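Local atomic coordinates of putative amino acid binding protein (Streptococcus mutans, PDB entry 4C0R), a protein that binds glutathione and probably delivers it to the cystine ABC importer TcyBC for uptake into the cell. Residues K33-A38 / Q204-K209; L91-P96 / F159-K164. All blocks are in the same frame, centred on the assembly; numbering follows the deposited sequence.

Contact 1 of 2, residues K33-A38 / Q204-K209; sequences KEVFKA and QKFVNK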
ATOM      1  N   LYS A  33     -10.809  -3.227 -11.635  1.00  7.24           N
ATOM      2  CA  LYS A  33     -11.710  -3.987 -12.501  1.00  7.57           C
ATOM      3  C   LYS A  33     -13.094  -3.360 -12.505  1.00  9.09           C
ATOM      4  O   LYS A  33     -13.730  -3.265 -13.549  1.00  8.76           O
ATOM      5  CB  LYS A  33     -11.768  -5.449 -12.105  1.00  8.53           C
ATOM      6  CG  LYS A  33     -10.514  -6.208 -12.606  1.00 11.59           C
ATOM      7  CD  LYS A  33     -10.487  -7.675 -12.262  1.00 13.83           C
ATOM      8  CE  LYS A  33      -9.206  -8.304 -12.746  1.00 16.30           C
ATOM      9  NZ  LYS A  33      -9.335  -9.787 -12.693  1.00 25.54           N
ATOM     10  N   GLU A  34     -13.579  -2.963 -11.352  1.00  8.35           N
ATOM     11  CA  GLU A  34     -14.910  -2.340 -11.303  1.00  8.47           C
ATOM     12  C   GLU A  34     -14.928  -0.994 -12.024  1.00 10.18           C
ATOM     13  O   GLU A  34     -15.857  -0.723 -12.784  1.00  8.83           O
ATOM     14  CB  GLU A  34     -15.364  -2.192  -9.859  1.00  9.00           C
ATOM     15  CG  GLU A  34     -16.823  -1.784  -9.697  1.00 14.36           C
ATOM     16  CD  GLU A  34     -17.804  -2.907 -10.012  1.00 24.49           C
ATOM     17  OE1 GLU A  34     -17.430  -4.092  -9.843  1.00 25.01           O
ATOM     18  OE2 GLU A  34     -18.914  -2.566 -10.433  1.00 29.16           O
ATOM     19  N   VAL A  35     -13.901  -0.194 -11.840  1.00  7.01           N
ATOM     20  CA  VAL A  35     -13.775   1.059 -12.593  1.00  6.47           C
ATOM     21  C   VAL A  35     -13.878   0.822 -14.105  1.00  8.96           C
ATOM     22  O   VAL A  35     -14.579   1.527 -14.833  1.00  9.75           O
ATOM     23  CB  VAL A  35     -12.450   1.762 -12.240  1.00  8.19           C
ATOM     24  CG1 VAL A  35     -12.067   2.812 -13.258  1.00  7.66           C
ATOM     25  CG2 VAL A  35     -12.544   2.319 -10.810  1.00  7.61           C
ATOM     26  N   PHE A  36     -13.101  -0.113 -14.581  1.00  7.67           N
ATOM     27  CA  PHE A  36     -12.972  -0.330 -16.007  1.00 10.33           C
ATOM     28  C   PHE A  36     -14.110  -1.159 -16.651  1.00 11.67           C
ATOM     29  O   PHE A  36     -14.171  -1.235 -17.890  1.00 11.66           O
ATOM     30  CB  PHE A  36     -11.569  -0.844 -16.317  1.00  8.58           C
ATOM     31  CG  PHE A  36     -10.527   0.220 -16.221  1.00  8.06           C
ATOM     32  CD1 PHE A  36     -10.416   1.193 -17.191  1.00 11.84           C
ATOM     33  CD2 PHE A  36      -9.721   0.318 -15.084  1.00 11.04           C
ATOM     34  CE1 PHE A  36      -9.468   2.211 -17.076  1.00 10.47           C
ATOM     35  CE2 PHE A  36      -8.784   1.341 -14.952  1.00 10.00           C
ATOM     36  CZ  PHE A  36      -8.662   2.308 -15.940  1.00  8.39           C
ATOM     37  N   LYS A  37     -15.004  -1.718 -15.847  1.00  9.32           N
ATOM     38  CA  LYS A  37     -16.188  -2.406 -16.392  1.00 11.31           C
ATOM     39  C   LYS A  37     -16.975  -1.489 -17.288  1.00 12.71           C
ATOM     40  O   LYS A  37     -17.610  -1.959 -18.280  1.00 13.86           O
ATOM     41  CB  LYS A  37     -17.140  -2.834 -15.279  1.00 19.91           C
ATOM     42  CG  LYS A  37     -17.075  -4.210 -14.818  1.00 19.91           C
ATOM     43  CD  LYS A  37     -18.301  -4.443 -13.859  1.00 19.91           C
ATOM     44  N   ALA A  38     -17.025  -0.187 -16.983  1.00 10.18           N
ATOM     45  CA  ALA A  38     -17.907   0.724 -17.682  1.00 11.35           C
ATOM     46  C   ALA A  38     -17.202   1.454 -18.811  1.00 14.63           C
ATOM     47  O   ALA A  38     -17.595   2.549 -19.135  1.00 17.09           O
ATOM     48  CB  ALA A  38     -18.501   1.726 -16.714  1.00 12.07           C
ATOM     49  N   GLN A 204      -6.630   9.226 -16.058  1.00  9.19           N
ATOM     50  CA  GLN A 204      -6.819   9.693 -14.710  1.00  9.31           C
ATOM     51  C   GLN A 204      -8.237  10.262 -14.507  1.00 11.38           C
ATOM     52  O   GLN A 204      -8.909   9.958 -13.518  1.00 10.40           O
ATOM     53  CB  GLN A 204      -5.753  10.778 -14.382  1.00 12.83           C
ATOM     54  CG  GLN A 204      -5.985  11.479 -13.027  1.00 12.19           C
ATOM     55  CD  GLN A 204      -5.275  12.791 -12.933  1.00 14.62           C
ATOM     56  OE1 GLN A 204      -5.232  13.554 -13.910  1.00 17.15           O
ATOM     57  NE2 GLN A 204      -4.663  13.071 -11.784  1.00 12.69           N
ATOM     58  N   LYS A 205      -8.683  11.095 -15.448  1.00 12.46           N
ATOM     59  CA  LYS A 205     -10.012  11.668 -15.396  1.00  9.36           C
ATOM     60  C   LYS A 205     -11.068  10.620 -15.406  1.00  8.86           C
ATOM     61  O   LYS A 205     -12.065  10.742 -14.669  1.00 10.07           O
ATOM     62  CB  LYS A 205     -10.192  12.620 -16.572  1.00 13.98           C
ATOM     63  N   PHE A 206     -10.912   9.628 -16.281  1.00 10.61           N
ATOM     64  CA  PHE A 206     -11.876   8.548 -16.330  1.00  9.93           C
ATOM     65  C   PHE A 206     -11.940   7.820 -15.011  1.00 11.30           C
ATOM     66  O   PHE A 206     -13.026   7.567 -14.469  1.00 10.53           O
ATOM     67  CB  PHE A 206     -11.602   7.576 -17.467  1.00 11.54           C
ATOM     68  CG  PHE A 206     -12.446   6.359 -17.415  1.00 13.67           C
ATOM     69  CD1 PHE A 206     -13.746   6.405 -17.830  1.00 13.73           C
ATOM     70  CD2 PHE A 206     -11.940   5.174 -16.931  1.00 10.61           C
ATOM     71  CE1 PHE A 206     -14.550   5.276 -17.767  1.00 12.89           C
ATOM     72  CE2 PHE A 206     -12.734   4.053 -16.845  1.00 11.49           C
ATOM     73  CZ  PHE A 206     -14.038   4.095 -17.277  1.00 10.78           C
ATOM     74  N   VAL A 207     -10.770   7.427 -14.505  1.00 10.13           N
ATOM     75  CA  VAL A 207     -10.752   6.703 -13.228  1.00  9.09           C
ATOM     76  C   VAL A 207     -11.410   7.545 -12.101  1.00  9.14           C
ATOM     77  O   VAL A 207     -12.202   7.041 -11.289  1.00 10.09           O
ATOM     78  CB  VAL A 207      -9.334   6.274 -12.850  1.00  8.88           C
ATOM     79  CG1 VAL A 207      -9.262   5.801 -11.442  1.00  9.70           C
ATOM     80  CG2 VAL A 207      -8.832   5.232 -13.820  1.00  8.34           C
ATOM     81  N   ASN A 208     -11.097   8.820 -12.042  1.00  9.95           N
ATOM     82  CA  ASN A 208     -11.655   9.641 -10.980  1.00  9.56           C
ATOM     83  C   ASN A 208     -13.190   9.769 -11.104  1.00 10.11           C
ATOM     84  O   ASN A 208     -13.884   9.733 -10.096  1.00 10.46           O
ATOM     85  CB  ASN A 208     -11.007  11.034 -10.943  1.00 10.38           C
ATOM     86  CG  ASN A 208      -9.630  11.021 -10.380  1.00 14.55           C
ATOM     87  OD1 ASN A 208      -9.213  10.064  -9.738  1.00 11.78           O
ATOM     88  ND2 ASN A 208      -8.899  12.118 -10.602  1.00 15.52           N
ATOM     89  N   LYS A 209     -13.708   9.940 -12.339  1.00 10.41           N
ATOM     90  CA  LYS A 209     -15.133  10.018 -12.543  1.00 10.36           C
ATOM     91  C   LYS A 209     -15.803   8.727 -12.028  1.00 10.72           C
ATOM     92  O   LYS A 209     -16.854   8.757 -11.335  1.00 10.45           O
ATOM     93  CB  LYS A 209     -15.442  10.239 -14.010  1.00 14.25           C
TER
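Phe206 reaches out from helix 201-216 to lie against Val35 and Phe36 of helix 27-36, an apolar helix-helix contact within one lobe of a family 3 solute-binding protein. With its CG anti to the backbone N (chi1 171°), the Phe206 ring is carried across to the other helix, and its CE2 and CZ do most of the touching. The two phenyl rings meet obliquely, neither stacked nor edge-to-face: their planes are 40° apart, their centroids 5.5 Å, and the nearest approach is from Phe36 CD1 to Phe206 CE2 at 3.7 Å. The Phe36 ring is shared between two residues. While its CD1 and CE1 lie near Phe206 CE2, its CZ rests on Val207 CG2 at 3.6 Å, so one ring bridges two successive residues of the partner helix. Val35 supplies the third element. It runs alongside Phe206, the two side chains pointing opposite ways, with Val35 CG1 3.9 Å from Phe206 CE2; against Val207 it lies roughly perpendicular. Behind this junction, Phe36 also packs on Tyr42 and Val44 of strand 42-48, which ties the helix pair to the sheet of the lobe. Arg210, one turn further along helix 201-216, hydrogen-bonds through NE to Val35 O and through NH2 to Glu34 O. The same Val35 carbonyl lies obliquely to the Phe206 ring, its O 3.6 Å from CZ.

Contact 2 of 2, residues L91-P96 / F159-K164; sequences LVLVVP and FKIFEK. With GDS (oxidized glutathione disulfide), chain C.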
ATOM      1  N   LEU A  91      -0.863   3.756   9.840  1.00  9.87           N
ATOM      2  CA  LEU A  91       0.255   2.927  10.182  1.00  8.15           C
ATOM      3  C   LEU A  91       0.153   2.332  11.557  1.00  9.94           C
ATOM      4  O   LEU A  91      -0.407   2.933  12.500  1.00 10.00           O
ATOM      5  CB  LEU A  91       1.582   3.699  10.124  1.00 13.10           C
ATOM      6  CG  LEU A  91       2.001   4.106   8.746  1.00 13.29           C
ATOM      7  CD1 LEU A  91       3.255   4.982   8.881  1.00 15.74           C
ATOM      8  CD2 LEU A  91       2.283   2.888   7.921  1.00 15.66           C
ATOM      9  N   VAL A  92       0.762   1.171  11.679  1.00  8.43           N
ATOM     10  CA  VAL A  92       0.969   0.508  12.974  1.00  8.19           C
ATOM     11  C   VAL A  92       2.422   0.002  13.120  1.00  9.28           C
ATOM     12  O   VAL A  92       3.161  -0.165  12.157  1.00  9.88           O
ATOM     13  CB  VAL A  92       0.035  -0.679  13.213  1.00 10.26           C
ATOM     14  CG1 VAL A  92      -1.359  -0.228  13.233  1.00 13.16           C
ATOM     15  CG2 VAL A  92       0.260  -1.802  12.138  1.00  9.89           C
ATOM     16  N   LEU A  93       2.805  -0.205  14.373  1.00  9.96           N
ATOM     17  CA  LEU A  93       3.996  -0.843  14.766  1.00  9.15           C
ATOM     18  C   LEU A  93       3.618  -2.279  15.122  1.00 12.43           C
ATOM     19  O   LEU A  93       2.763  -2.507  15.964  1.00 14.25           O
ATOM     20  CB  LEU A  93       4.476  -0.091  16.018  1.00 15.59           C
ATOM     21  CG  LEU A  93       5.767  -0.286  16.729  1.00 18.27           C
ATOM     22  CD1 LEU A  93       6.957  -0.398  15.791  1.00 14.40           C
ATOM     23  CD2 LEU A  93       5.921   0.910  17.675  1.00 15.79           C
ATOM     24  N   VAL A  94       4.229  -3.246  14.466  1.00  9.44           N
ATOM     25  CA  VAL A  94       4.037  -4.644  14.733  1.00 10.89           C
ATOM     26  C   VAL A  94       5.209  -5.122  15.601  1.00  9.47           C
ATOM     27  O   VAL A  94       6.358  -4.988  15.217  1.00 11.25           O
ATOM     28  CB  VAL A  94       4.058  -5.475  13.444  1.00 10.59           C
ATOM     29  CG1 VAL A  94       3.838  -6.945  13.744  1.00 14.55           C
ATOM     30  CG2 VAL A  94       3.001  -4.932  12.460  1.00 12.84           C
ATOM     31  N   VAL A  95       4.881  -5.659  16.763  1.00 10.97           N
ATOM     32  CA  VAL A  95       5.858  -6.116  17.741  1.00 11.41           C
ATOM     33  C   VAL A  95       5.312  -7.345  18.431  1.00 11.15           C
ATOM     34  O   VAL A  95       4.107  -7.603  18.416  1.00 10.60           O
ATOM     35  CB  VAL A  95       6.126  -5.048  18.859  1.00 10.31           C
ATOM     36  CG1 VAL A  95       6.781  -3.765  18.275  1.00 12.87           C
ATOM     37  CG2 VAL A  95       4.844  -4.743  19.609  1.00 12.90           C
ATOM     38  N   PRO A  96       6.211  -8.129  19.040  1.00  9.86           N
ATOM     39  CA  PRO A  96       5.748  -9.234  19.872  1.00 11.13           C
ATOM     40  C   PRO A  96       4.887  -8.712  20.998  1.00 11.53           C
ATOM     41  O   PRO A  96       5.057  -7.619  21.496  1.00 12.28           O
ATOM     42  CB  PRO A  96       7.070  -9.803  20.417  1.00 14.91           C
ATOM     43  CG  PRO A  96       8.088  -9.406  19.435  1.00 17.75           C
ATOM     44  CD  PRO A  96       7.672  -8.020  19.005  1.00 12.93           C
ATOM     45  N   PHE A 159      10.816  -5.317  15.288  1.00 10.57           N
ATOM     46  CA  PHE A 159       9.540  -4.691  15.004  1.00  7.77           C
ATOM     47  C   PHE A 159       9.401  -4.522  13.503  1.00  9.24           C
ATOM     48  O   PHE A 159      10.429  -4.587  12.789  1.00  9.76           O
ATOM     49  CB  PHE A 159       9.402  -3.303  15.672  1.00 10.21           C
ATOM     50  CG  PHE A 159      10.294  -2.232  15.106  1.00  9.89           C
ATOM     51  CD1 PHE A 159      11.556  -2.027  15.609  1.00 10.62           C
ATOM     52  CD2 PHE A 159       9.868  -1.404  14.075  1.00  8.63           C
ATOM     53  CE1 PHE A 159      12.349  -1.050  15.125  1.00 10.17           C
ATOM     54  CE2 PHE A 159      10.638  -0.410  13.584  1.00  8.72           C
ATOM     55  CZ  PHE A 159      11.920  -0.224  14.115  1.00 11.17           C
ATOM     56  N   LYS A 160       8.168  -4.252  13.043  1.00 10.99           N
ATOM     57  CA  LYS A 160       7.938  -3.845  11.642  1.00  8.82           C
ATOM     58  C   LYS A 160       6.828  -2.790  11.631  1.00  8.93           C
ATOM     59  O   LYS A 160       5.767  -2.998  12.191  1.00  9.28           O
ATOM     60  CB  LYS A 160       7.523  -5.042  10.777  1.00  9.96           C
ATOM     61  CG  LYS A 160       7.136  -4.710   9.332  1.00  8.83           C
ATOM     62  CD  LYS A 160       8.296  -4.134   8.540  1.00  9.17           C
ATOM     63  CE  LYS A 160       7.882  -3.849   7.107  1.00 10.34           C
ATOM     64  NZ  LYS A 160       8.961  -3.207   6.331  1.00  8.62           N
ATOM     65  N   ILE A 161       7.101  -1.673  10.973  1.00  6.98           N
ATOM     66  CA  ILE A 161       6.112  -0.627  10.752  1.00  8.74           C
ATOM     67  C   ILE A 161       5.460  -0.800   9.369  1.00  9.15           C
ATOM     68  O   ILE A 161       6.142  -0.958   8.359  1.00  8.83           O
ATOM     69  CB  ILE A 161       6.691   0.785  10.846  1.00  9.73           C
ATOM     70  CG1 ILE A 161       7.302   1.007  12.230  1.00 10.58           C
ATOM     71  CG2 ILE A 161       5.627   1.836  10.541  1.00  9.56           C
ATOM     72  CD1 ILE A 161       8.086   2.293  12.327  1.00 14.48           C
ATOM     73  N   PHE A 162       4.141  -0.885   9.345  1.00  7.73           N
ATOM     74  CA  PHE A 162       3.428  -0.976   8.075  1.00  9.49           C
ATOM     75  C   PHE A 162       2.008  -0.526   8.251  1.00  8.79           C
ATOM     76  O   PHE A 162       1.538  -0.345   9.387  1.00  8.97           O
ATOM     77  CB  PHE A 162       3.436  -2.439   7.557  1.00  8.02           C
ATOM     78  CG  PHE A 162       3.208  -2.506   6.041  1.00  6.87           C
ATOM     79  CD1 PHE A 162       4.204  -2.056   5.166  1.00  7.35           C
ATOM     80  CD2 PHE A 162       2.018  -2.905   5.531  1.00  7.82           C
ATOM     81  CE1 PHE A 162       3.996  -2.037   3.786  1.00  7.59           C
ATOM     82  CE2 PHE A 162       1.804  -2.882   4.130  1.00  7.71           C
ATOM     83  CZ  PHE A 162       2.826  -2.453   3.268  1.00  8.68           C
ATOM     84  N   GLU A 163       1.271  -0.383   7.147  1.00  9.40           N
ATOM     85  CA  GLU A 163      -0.177  -0.100   7.228  1.00  6.74           C
ATOM     86  C   GLU A 163      -0.936  -1.185   8.018  1.00  7.26           C
ATOM     87  O   GLU A 163      -0.651  -2.357   7.899  1.00  8.80           O
ATOM     88  CB  GLU A 163      -0.759   0.008   5.821  1.00  8.04           C
ATOM     89  CG  GLU A 163      -0.506   1.332   5.110  1.00  9.11           C
ATOM     90  CD  GLU A 163       0.859   1.567   4.535  1.00 10.08           C
ATOM     91  OE1 GLU A 163       1.665   0.630   4.396  1.00 12.12           O
ATOM     92  OE2 GLU A 163       1.080   2.730   4.225  1.00 11.78           O
ATOM     93  N   LYS A 164      -1.917  -0.733   8.798  1.00  8.95           N
ATOM     94  CA  LYS A 164      -2.713  -1.565   9.656  1.00  8.10           C
ATOM     95  C   LYS A 164      -3.461  -2.662   8.931  1.00  9.10           C
ATOM     96  O   LYS A 164      -3.501  -3.759   9.411  1.00  8.79           O
ATOM     97  CB  LYS A 164      -3.736  -0.678  10.379  1.00  9.71           C
ATOM     98  CG  LYS A 164      -4.470  -1.361  11.500  1.00 13.07           C
ATOM     99  CD  LYS A 164      -5.106  -0.320  12.407  1.00 17.46           C
ATOM    100  CE  LYS A 164      -5.587  -0.976  13.701  1.00 20.56           C
ATOM    101  NZ  LYS A 164      -6.230   0.028  14.552  1.00 25.75           N
TER
HETATM  102  CD1 GDS C 500      10.528  -5.887  -3.057  1.00 22.26           C
HETATM  103  N2  GDS C 500       9.934  -6.483  -1.853  1.00 25.51           N
HETATM  104  CA2 GDS C 500       8.632  -7.016  -2.023  1.00 24.92           C
HETATM  105  C2  GDS C 500       8.477  -8.403  -2.541  1.00 20.30           C
HETATM  106  O2  GDS C 500       7.420  -8.759  -3.103  1.00 21.41           O
HETATM  107  CB2 GDS C 500       7.379  -6.276  -1.748  1.00 19.86           C
HETATM  108  SG2 GDS C 500       7.648  -4.691  -0.983  1.00 15.74           S
HETATM  109  N3  GDS C 500       9.592  -9.309  -2.367  1.00 19.10           N
HETATM  110  CA3 GDS C 500       9.526 -10.653  -2.939  1.00 19.40           C
HETATM  111  C3  GDS C 500      10.439 -10.567  -4.160  1.00 20.60           C
HETATM  112  OE3 GDS C 500      11.173 -11.548  -4.497  1.00 26.99           O
HETATM  113  OE4 GDS C 500      10.510  -9.522  -4.870  1.00 20.30           O
HETATM  114  N4  GDS C 500       5.810  -3.150   1.200  1.00  8.07           N
HETATM  115  CA4 GDS C 500       6.333  -3.855   2.345  1.00 11.90           C
HETATM  116  C4  GDS C 500       7.383  -3.042   3.019  1.00  9.93           C
HETATM  117  OE5 GDS C 500       7.443  -1.783   2.869  1.00  9.83           O
HETATM  118  OE6 GDS C 500       8.167  -3.657   3.794  1.00 10.82           O
HETATM  119  C5  GDS C 500       4.849  -3.810   0.372  1.00  9.18           C
HETATM  120  O5  GDS C 500       4.457  -4.938   0.667  1.00  9.95           O
HETATM  121  CA5 GDS C 500       4.490  -3.062  -0.831  1.00  9.91           C
HETATM  122  N5  GDS C 500       4.384  -1.663  -0.759  1.00  8.97           N
HETATM  123  CB5 GDS C 500       5.027  -3.651  -2.093  1.00 11.40           C
HETATM  124  SG5 GDS C 500       6.804  -3.299  -2.196  1.00 11.80           S
HETATM  125  CA6 GDS C 500       3.503   2.438   1.411  1.00  7.83           C
HETATM  126  C6  GDS C 500       4.071   3.234   0.247  1.00  8.79           C
HETATM  127  OE7 GDS C 500       5.322   3.259   0.087  1.00  8.21           O
HETATM  128  OE8 GDS C 500       3.316   3.840  -0.550  1.00  8.94           O
HETATM  129  N6  GDS C 500       2.068   2.764   1.508  1.00  7.79           N
HETATM  130  CB6 GDS C 500       3.737   0.982   1.236  1.00  8.40           C
HETATM  131  CG6 GDS C 500       3.415   0.580  -0.221  1.00  9.54           C
HETATM  132  CD6 GDS C 500       3.313  -0.930  -0.246  1.00  7.63           C
HETATM  133  O6  GDS C 500       2.333  -1.590   0.131  1.00  7.04           O
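Val92 and Leu91 have the most surface buried here, and each meets the incoming strand in its own way. Both backbone polar atoms of Val92 pair with Phe162: N donates to Phe162 O at 2.9 Å, and O accepts from Phe162 N, the first bond being the straighter at 171°. The Val92 side chain turns to the face shared with Phe162, where CG1 lies 3.7 Å from Lys164 CG and the extended lysine chain crosses the valine at about a right angle before reaching Asp183 in a salt bridge. Leu91 starts out pointing away from its partner, but CG, set anti to the carbonyl carbon (chi1 -68°), brings CD2 back onto the peptide between Phe162 and Glu163, 3.4 Å from Phe162 C. These pairs belong to an antiparallel ladder in the second lobe of a periplasmic-binding-protein fold, in which hydrogen-bonded pairs, Val92 with Phe162 and Val94 with Lys160, alternate with non-hydrogen-bonded ones. On the opposite face of the sheet Leu93 CD1 presses obliquely on the Phe159 ring, 3.5 Å from CD2, and also touches Ile161 CG1. The shorter strand contributes Lys160, Phe162 and Glu163 to the ligand pocket. Bent at chi2, the lysine chain places Lys160 NZ 2.7 Å from carboxylate oxygen OE6 of the glutathione disulfide; Gln148 OE1 and the backbone O of Gln113 also accept from NZ. Glu163, the N-cap of helix 164-173, holds OE1 over the centre of the Phe162 ring while OE2 accepts from ligand N6 at 2.9 Å.

Overall arrangement
The two contacts occupy opposite sides of the chain's centre, with centres 32 Å apart and nearest atoms about 19 Å apart, so neither touches the other. They differ in their relation to the bound oxidized glutathione disulfide. Contact 2 supplies Lys160, Phe162 and Glu163 to the pocket, whereas contact 1 has its centre about 20 Å from the chain's centre and joins helices on the far lobe. In sequence contact 2 falls entirely between the two halves of contact 1. This order is consistent with a chain that starts in one lobe, builds the other and returns, as in other two-lobed binding proteins; strand 81-96, whose start lies by helix 201-216, probably forms part of that passage.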